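Long-range contact in putative 6-phosphogluconolactonase (Neisseria gonorrhoeae, PDB 3LHI), which probably hydrolyses 6-phosphogluconolactone to 6-phosphogluconate, the second step of the oxidative pentose phosphate pathway: residues A[67-72]-A[173-178]. Sequence-based numbering, arbitrary orientation. Where two conformers were deposited one is given.
Sequences LADERI and HERISM
Glu-70 and Ile-176 form the hydrogen-bonded pair at the centre of a short antiparallel pairing. Glu-70 N gives its hydrogen to Ile-176 O at 2.8 Å, and Ile-176 N returns one to Glu-70 O. Met-178 N to Ala-68 O (2.9 Å) and Ile-72 N to Glu-174 O (2.8 Å) continue the pattern at the two ends. A water also joins Ile-72 O to Glu-174 N, the latter bond weak.

Asp-69, Arg-71, Arg-175 and Ser-177 share one face, Glu-70 and Ile-176 the other. Glu-70 OE1 accepts the N-H of Arg-71; Asn-81 N and Thr-82 OG1 also hold this carboxylate. Arg-71 and Arg-175 run alongside each other, their guanidinium planes 58° apart. Arg-71 NE sits over one face of the Arg-175 guanidinium, toward its rim, 3.6 Å from Arg-175 NH1. A water accepts from Arg-71 NH2 and Arg-175 NH1, which probably eases the closeness of the two charges. Arg-175 NH2 bonds to Pro-172 O. Asp-69 OD2 lies at the edge of the Arg-175 guanidinium, 4.1 Å from NH1, too far for a salt bridge. Ser-143 OG bonds to both groups and links them. Arg-71 NH1 is held by Asp-79 O.

Apolar side chains pack at both ends of the pairing. With its CG1 anti to the carbonyl carbon (chi1 -57°), Ile-72 lays CD1 against the Arg-175 backbone, 3.8 Å from Arg-175 C. Ile-72 and Ile-176 both pack on helix 114-124. At the other end, Met-178, a selenomethionine, brings SE to 3.8 Å from Ala-68 CA.

The pairing joins strand 175-178 antiparallel to strand 63-71, whose other neighbours, 36-40 and 98-99, are parallel to it. It belongs to the mixed sheet of this alpha/beta protein of the glucosamine-6-phosphate isomerase/6-phosphogluconolactonase family.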
# COMPACT_ATOMS: atom_id res chain seq x y z
N LEU A 67 -0.26 -5.04 4.28
CA LEU A 67 0.45 -3.84 3.89
C LEU A 67 1.06 -3.89 2.51
O LEU A 67 1.53 -4.95 2.10
CB LEU A 67 1.61 -3.61 4.88
CG LEU A 67 1.23 -3.43 6.32
CD1 LEU A 67 2.44 -3.48 7.26
CD2 LEU A 67 0.50 -2.14 6.47
N ALA A 68 1.12 -2.75 1.86
CA ALA A 68 1.85 -2.61 0.59
C ALA A 68 3.36 -2.63 0.84
O ALA A 68 4.13 -2.99 -0.06
CB ALA A 68 1.47 -1.30 -0.09
N ASP A 69 3.78 -2.22 2.04
CA ASP A 69 5.17 -2.11 2.40
C ASP A 69 5.26 -1.97 3.91
O ASP A 69 4.31 -1.52 4.55
CB ASP A 69 5.93 -0.99 1.67
CG ASP A 69 5.49 0.38 2.07
OD1 ASP A 69 4.29 0.68 1.98
OD2 ASP A 69 6.35 1.21 2.44
N GLU A 70 6.42 -2.35 4.46
CA GLU A 70 6.63 -2.28 5.90
C GLU A 70 8.06 -1.93 6.18
O GLU A 70 8.98 -2.29 5.45
CB GLU A 70 6.19 -3.57 6.57
CG GLU A 70 6.39 -3.70 8.07
CD GLU A 70 5.69 -2.66 8.94
OE1 GLU A 70 5.95 -1.47 8.75
OE2 GLU A 70 4.91 -3.05 9.80
N ARG A 71 8.26 -1.19 7.28
CA ARG A 71 9.57 -0.93 7.85
C ARG A 71 9.97 -2.12 8.66
O ARG A 71 9.17 -2.67 9.45
CB ARG A 71 9.50 0.34 8.73
CG ARG A 71 9.22 1.64 8.03
CD ARG A 71 7.81 1.82 7.54
NE ARG A 71 7.63 3.12 6.93
CZ ARG A 71 7.53 4.26 7.61
NH1 ARG A 71 7.45 4.27 8.93
NH2 ARG A 71 7.40 5.38 6.92
N ILE A 72 11.22 -2.56 8.48
CA ILE A 72 11.71 -3.75 9.19
C ILE A 72 12.19 -3.29 10.56
O ILE A 72 13.37 -3.01 10.78
CB ILE A 72 12.78 -4.52 8.39
CG1 ILE A 72 12.20 -4.93 7.03
CG2 ILE A 72 13.21 -5.71 9.20
CD1 ILE A 72 13.18 -5.70 6.11
N HIS A 173 15.24 2.90 7.76
CA HIS A 173 14.82 1.54 7.98
C HIS A 173 14.84 0.72 6.68
O HIS A 173 14.35 1.15 5.66
CB HIS A 173 13.43 1.42 8.62
CG HIS A 173 13.25 2.23 9.85
ND1 HIS A 173 14.07 2.08 10.96
CD2 HIS A 173 12.35 3.21 10.16
CE1 HIS A 173 13.64 2.92 11.91
NE2 HIS A 173 12.63 3.63 11.44
N GLU A 174 15.38 -0.47 6.77
CA GLU A 174 15.21 -1.46 5.71
C GLU A 174 13.73 -1.71 5.58
O GLU A 174 12.98 -1.62 6.56
CB GLU A 174 15.96 -2.75 6.05
CG GLU A 174 17.43 -2.57 6.30
CD GLU A 174 18.15 -1.91 5.16
OE1 GLU A 174 17.89 -2.27 3.99
OE2 GLU A 174 19.03 -1.01 5.40
N ARG A 175 13.30 -2.06 4.37
CA ARG A 175 11.90 -2.23 4.06
C ARG A 175 11.61 -3.56 3.40
O ARG A 175 12.49 -4.15 2.71
CB ARG A 175 11.45 -1.16 3.06
CG ARG A 175 11.81 0.27 3.40
CD ARG A 175 11.20 0.71 4.71
NE ARG A 175 11.53 2.10 5.06
CZ ARG A 175 10.83 3.16 4.70
NH1 ARG A 175 9.70 3.03 3.98
NH2 ARG A 175 11.22 4.36 5.12
N ILE A 176 10.36 -3.97 3.51
CA ILE A 176 9.83 -5.03 2.69
C ILE A 176 8.68 -4.40 1.90
O ILE A 176 7.80 -3.79 2.50
CB ILE A 176 9.44 -6.30 3.52
CG1 ILE A 176 8.83 -7.37 2.61
CG2 ILE A 176 8.54 -5.96 4.72
CD1 ILE A 176 8.45 -8.62 3.37
N SER A 177 8.72 -4.56 0.56
CA SER A 177 7.78 -3.92 -0.36
C SER A 177 7.15 -4.92 -1.29
O SER A 177 7.79 -5.86 -1.78
CB SER A 177 8.46 -2.90 -1.21
OG SER A 177 7.60 -2.09 -1.96
N MSE A 178 5.88 -4.67 -1.61
CA MSE A 178 5.34 -5.26 -2.83
C MSE A 178 6.21 -4.82 -4.01
O MSE A 178 6.71 -3.69 -4.11
CB MSE A 178 3.91 -4.78 -3.03
CG MSE A 178 2.88 -5.46 -2.15
SE MSE A 178 1.07 -4.86 -2.37
CE MSE A 178 0.68 -5.69 -4.04
O HOH W 1 7.96 5.47 3.99
O HOH W 2 15.51 -1.82 9.45